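Local coordinates for heme-binding protein A / AI-2 binding protein A (Helicobacter pylori SS1, PDB 6OFQ) that binds the peptide STSA and probably delivers short peptides in the periplasm to an ABC transporter, as a type II substrate-binding protein, at residues Tyr407-Gly410 against Ala411-Lys414; Val119-Ser122 against Phe123-Met127. All blocks are in the same frame, centred on the assembly; numbering follows the deposited sequence.

Interaction 1: residues Tyr407-Gly410 against Ala411-Lys414; sequences YEWG and AYLK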
loop_
_atom_site.group_PDB
_atom_site.type_symbol
_atom_site.label_atom_id
_atom_site.label_comp_id
_atom_site.label_asym_id
_atom_site.label_seq_id
_atom_site.Cartn_x
_atom_site.Cartn_y
_atom_site.Cartn_z
ATOM N N TYR A 407 -9.349 0.076 -17.177
ATOM C CA TYR A 407 -9.849 -1.059 -16.418
ATOM C C TYR A 407 -10.321 -0.582 -15.046
ATOM O O TYR A 407 -9.736 0.342 -14.470
ATOM C CB TYR A 407 -8.729 -2.080 -16.169
ATOM C CG TYR A 407 -8.237 -2.694 -17.454
ATOM C CD1 TYR A 407 -8.994 -3.656 -18.091
ATOM C CD2 TYR A 407 -7.146 -2.162 -18.146
ATOM C CE1 TYR A 407 -8.614 -4.179 -19.302
ATOM C CE2 TYR A 407 -6.754 -2.678 -19.364
ATOM C CZ TYR A 407 -7.471 -3.703 -19.912
ATOM O OH TYR A 407 -7.133 -4.183 -21.183
ATOM N N GLU A 408 -11.358 -1.230 -14.514
ATOM C CA GLU A 408 -11.733 -0.966 -13.127
ATOM C C GLU A 408 -10.620 -1.510 -12.230
ATOM O O GLU A 408 -9.790 -2.321 -12.630
ATOM C CB GLU A 408 -12.992 -1.801 -12.847
ATOM C CG GLU A 408 -14.184 -1.426 -13.733
ATOM C CD GLU A 408 -14.671 -0.027 -13.453
ATOM O OE1 GLU A 408 -14.711 0.368 -12.275
ATOM O OE2 GLU A 408 -14.999 0.708 -14.411
ATOM N N TRP A 409 -10.581 -1.025 -10.991
ATOM C CA TRP A 409 -9.425 -1.267 -10.094
ATOM C C TRP A 409 -9.102 -2.738 -9.854
ATOM O O TRP A 409 -7.921 -3.117 -9.946
ATOM C CB TRP A 409 -9.642 -0.535 -8.778
ATOM C CG TRP A 409 -8.536 -0.480 -7.733
ATOM C CD1 TRP A 409 -8.637 -0.831 -6.410
ATOM C CD2 TRP A 409 -7.181 -0.040 -7.943
ATOM N NE1 TRP A 409 -7.444 -0.576 -5.801
ATOM C CE2 TRP A 409 -6.528 -0.080 -6.680
ATOM C CE3 TRP A 409 -6.476 0.395 -9.068
ATOM C CZ2 TRP A 409 -5.195 0.222 -6.523
ATOM C CZ3 TRP A 409 -5.157 0.724 -8.913
ATOM C CH2 TRP A 409 -4.546 0.691 -7.631
ATOM N N GLY A 410 -10.117 -3.547 -9.551
ATOM C CA GLY A 410 -9.737 -4.946 -9.310
ATOM C C GLY A 410 -9.114 -5.613 -10.520
ATOM O O GLY A 410 -8.126 -6.329 -10.415
ATOM N N ALA A 411 -9.710 -5.427 -11.691
ATOM C CA ALA A 411 -9.188 -5.948 -12.951
ATOM C C ALA A 411 -7.814 -5.378 -13.223
ATOM O O ALA A 411 -6.957 -6.079 -13.742
ATOM C CB ALA A 411 -10.087 -5.703 -14.116
ATOM N N TYR A 412 -7.635 -4.096 -12.928
ATOM C CA TYR A 412 -6.359 -3.447 -13.240
ATOM C C TYR A 412 -5.269 -4.118 -12.413
ATOM O O TYR A 412 -4.171 -4.378 -12.883
ATOM C CB TYR A 412 -6.496 -1.971 -12.894
ATOM C CG TYR A 412 -5.304 -1.120 -13.254
ATOM C CD1 TYR A 412 -5.256 -0.484 -14.449
ATOM C CD2 TYR A 412 -4.295 -0.862 -12.333
ATOM C CE1 TYR A 412 -4.187 0.293 -14.822
ATOM C CE2 TYR A 412 -3.231 -0.045 -12.679
ATOM C CZ TYR A 412 -3.221 0.572 -13.917
ATOM O OH TYR A 412 -2.226 1.441 -14.338
ATOM N N LEU A 413 -5.494 -4.255 -11.123
ATOM C CA LEU A 413 -4.529 -4.947 -10.227
ATOM C C LEU A 413 -4.230 -6.372 -10.706
ATOM O O LEU A 413 -3.079 -6.784 -10.722
ATOM C CB LEU A 413 -5.081 -4.976 -8.799
ATOM C CG LEU A 413 -5.233 -3.629 -8.071
ATOM C CD1 LEU A 413 -6.099 -3.717 -6.822
ATOM C CD2 LEU A 413 -3.868 -3.218 -7.584
ATOM N N LYS A 414 -5.248 -7.059 -11.204
ATOM C CA LYS A 414 -5.030 -8.448 -11.626
ATOM C C LYS A 414 -4.189 -8.499 -12.902
ATOM O O LYS A 414 -3.154 -9.192 -13.016
ATOM C CB LYS A 414 -6.400 -9.112 -11.861
ATOM C CG LYS A 414 -6.331 -10.562 -12.331
ATOM C CD LYS A 414 -7.676 -11.205 -12.711
ATOM C CE LYS A 414 -7.398 -12.620 -13.211
ATOM N NZ LYS A 414 -6.634 -13.551 -12.302
#

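Interaction 2: residues Val119-Ser122 against Phe123-Met127; sequences VLFS and FERQM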
loop_
_atom_site.group_PDB
_atom_site.type_symbol
_atom_site.label_atom_id
_atom_site.label_comp_id
_atom_site.label_asym_id
_atom_site.label_seq_id
_atom_site.Cartn_x
_atom_site.Cartn_y
_atom_site.Cartn_z
ATOM N N VAL A 119 -1.012 -16.759 15.661
ATOM C CA VAL A 119 0.194 -16.246 14.979
ATOM C C VAL A 119 0.737 -17.297 14.023
ATOM O O VAL A 119 1.044 -17.027 12.885
ATOM C CB VAL A 119 1.227 -15.738 15.972
ATOM C CG1 VAL A 119 2.414 -15.137 15.254
ATOM C CG2 VAL A 119 0.642 -14.740 16.963
ATOM N N LEU A 120 0.931 -18.528 14.525
ATOM C CA LEU A 120 1.347 -19.644 13.701
ATOM C C LEU A 120 0.422 -19.797 12.533
ATOM O O LEU A 120 0.879 -19.910 11.407
ATOM C CB LEU A 120 1.436 -20.967 14.495
ATOM C CG LEU A 120 2.478 -21.035 15.612
ATOM C CD1 LEU A 120 2.481 -22.472 16.159
ATOM C CD2 LEU A 120 3.843 -20.694 15.040
ATOM N N PHE A 121 -0.898 -19.814 12.732
ATOM C CA PHE A 121 -1.744 -19.975 11.563
ATOM C C PHE A 121 -1.563 -18.878 10.516
ATOM O O PHE A 121 -1.414 -19.122 9.326
ATOM C CB PHE A 121 -3.196 -19.904 12.026
ATOM C CG PHE A 121 -4.210 -19.856 10.875
ATOM C CD1 PHE A 121 -4.332 -20.883 9.962
ATOM C CD2 PHE A 121 -4.933 -18.697 10.663
ATOM C CE1 PHE A 121 -5.234 -20.832 8.919
ATOM C CE2 PHE A 121 -5.810 -18.632 9.573
ATOM C CZ PHE A 121 -5.915 -19.661 8.707
ATOM N N SER A 122 -1.498 -17.644 10.999
ATOM C CA SER A 122 -1.479 -16.479 10.113
ATOM C C SER A 122 -0.232 -16.391 9.260
ATOM O O SER A 122 -0.299 -15.953 8.128
ATOM C CB SER A 122 -1.680 -15.221 10.952
ATOM O OG SER A 122 -2.948 -15.212 11.595
ATOM N N PHE A 123 0.898 -16.775 9.870
ATOM C CA PHE A 123 2.181 -16.775 9.179
ATOM C C PHE A 123 2.437 -18.061 8.413
ATOM O O PHE A 123 2.862 -18.037 7.277
ATOM C CB PHE A 123 3.345 -16.517 10.159
ATOM C CG PHE A 123 3.524 -15.079 10.613
ATOM C CD1 PHE A 123 2.590 -14.446 11.406
ATOM C CD2 PHE A 123 4.683 -14.405 10.305
ATOM C CE1 PHE A 123 2.704 -13.115 11.735
ATOM C CE2 PHE A 123 4.819 -13.111 10.683
ATOM C CZ PHE A 123 3.906 -12.511 11.487
ATOM N N GLU A 124 2.245 -19.214 9.081
ATOM C CA GLU A 124 2.559 -20.494 8.489
ATOM C C GLU A 124 1.753 -20.819 7.233
ATOM O O GLU A 124 2.270 -21.453 6.318
ATOM C CB GLU A 124 2.502 -21.683 9.423
ATOM C CG GLU A 124 3.522 -21.663 10.539
ATOM C CD GLU A 124 3.350 -22.886 11.456
ATOM O OE1 GLU A 124 2.246 -23.438 11.603
ATOM O OE2 GLU A 124 4.383 -23.138 12.106
ATOM N N ARG A 125 0.551 -20.282 7.152
ATOM C CA ARG A 125 -0.233 -20.491 5.971
ATOM C C ARG A 125 0.425 -19.906 4.736
ATOM O O ARG A 125 0.175 -20.359 3.609
ATOM C CB ARG A 125 -1.619 -19.926 6.194
ATOM C CG ARG A 125 -1.696 -18.396 6.201
ATOM C CD ARG A 125 -3.010 -17.891 6.757
ATOM N NE ARG A 125 -3.082 -16.431 6.758
ATOM C CZ ARG A 125 -3.925 -15.670 6.084
ATOM N NH1 ARG A 125 -4.861 -16.201 5.313
ATOM N NH2 ARG A 125 -3.879 -14.351 6.224
ATOM N N GLN A 126 1.203 -18.838 4.904
ATOM C CA GLN A 126 1.909 -18.187 3.810
ATOM C C GLN A 126 3.250 -18.830 3.567
ATOM O O GLN A 126 3.696 -18.886 2.417
ATOM C CB GLN A 126 2.046 -16.688 4.117
ATOM C CG GLN A 126 0.750 -16.054 4.604
ATOM C CD GLN A 126 0.770 -14.529 4.717
ATOM O OE1 GLN A 126 1.137 -13.873 3.728
ATOM N NE2 GLN A 126 0.400 -13.970 5.884
ATOM N N MET A 127 3.893 -19.279 4.633
ATOM C CA MET A 127 5.254 -19.841 4.566
ATOM C C MET A 127 5.275 -21.255 3.953
ATOM O O MET A 127 6.242 -21.579 3.258
ATOM C CB MET A 127 5.826 -19.905 5.974
ATOM C CG MET A 127 7.313 -20.176 5.962
ATOM S SD MET A 127 8.029 -19.658 7.502
ATOM C CE MET A 127 7.226 -20.636 8.704
#

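Interaction 1: residues Tyr407-Gly410 against Ala411-Lys414
Leu413 and Trp409 meet twice, once through the backbone and once through their side chains, in the first turn of helix 409-417. The bond from Leu413 N to Trp409 O is 2.9 Å long and practically straight, with an N-H...O angle of 178°. It is flanked by Tyr412 N to Glu408 O at 2.8 Å, which starts the i to i+4 ladder from the N-cap residue Glu408, and by Lys414 N to Gly410 O at 3.1 Å.

Beyond the ladder, Leu413 packs on the indole. Its CD1 sits over one face of the five-membered ring, 3.7 Å from the centroid and 15° off the normal, a CH-pi contact, while CD2 comes within 3.8 Å of Trp409 CZ2. With CG of Trp409 trans to its own nitrogen (chi1 -173°), the indole runs beneath both methyls of Leu413, and its NE1 bonds Asp51. On the benzo side of the indole, Trp409 CZ3 lies 3.9 Å from Tyr412 CD2. The Tyr412 ring receives Tyr407 CB at its edge, and its hydroxyl is hydrogen-bonded to Phe425 O.

Chemically, the contact is a helix start in which one i, i+4 pair, Trp409 and Leu413, is joined both by a backbone bond and by a CH-pi contact. The indole is held by carbon contacts on one face and by a carboxylate at its N-H, which together should restrict its rotation.

Interaction 2: residues Val119-Ser122 against Phe123-Met127
Arg125 reaches back, extended from CG to NE, over the preceding turn of helix 116-127, against Phe121 and Ser122. Its CB lies 3.2 Å from Phe121 O, the carbonyl that also accepts the backbone bond from Arg125 N. At chi1 72° CG is wedged between the backbone nitrogen and the carbonyl carbon, a placement that turns the chain toward the N-terminal end of the helix and brings CG near both Phe121 O and Ser122 O. The next atom, CD, stands over one face of the Phe121 ring, 4.1 Å from the centroid and 18° off the normal, in a CH-pi contact offset toward the rim. NE then donates to Ser122 O at 3.1 Å in a bent bond, with the acceptor close to the guanidinium plane. At the tip, NH1 forms a salt bridge with Asp45.

Ser122 O has a second donor, Gln126 NE2, also at 3.1 Å but straighter at 172°. The two nitrogens approach from opposite faces of the carbonyl plane. Gln126 NE2 additionally bonds Phe183 O.

Elsewhere along the turn, Phe123 and Val119 run side by side, with Val119 CG1 3.9 Å from Phe123 CD1. Glu124 lies alongside Leu120 in the same manner, and its carboxylate pairs with Lys131.

Near the C-terminal end of the helix, Gln126 N bonds Phe123 O at 3.0 Å and stays 4.6 Å from Ser122 O, so the side chains of Arg125 and Gln126 serve this carbonyl in place of the usual i+4 backbone donor. The arginine spends its aliphatic part on an aromatic face and NE on the helix itself, a combination likely to fix the direction in which its charged end meets Asp45.

In the fold
Along the chain, interaction 2 comes first, in helix 116-127, and interaction 1 follows much later, in helix 409-417. Their centres are 28 Å apart and their nearest atoms about 16 Å. Helix 116-127 packs on strand 153-160 of the five-stranded antiparallel sheet and on helices 142-147 and 189-197. Helix 409-417 instead connects strands 400-407 and 423-429, both in the mixed sheet that includes 373-380, where Tyr412 and Trp409 touch Thr380. The two contacts thus lie in helices packed on, or connecting strands of, different sheets. Asp45, which pairs with Arg125 of interaction 2, and Asp51, which bonds Trp409 of interaction 1, are close in sequence, so both helices touch one N-terminal part of the chain.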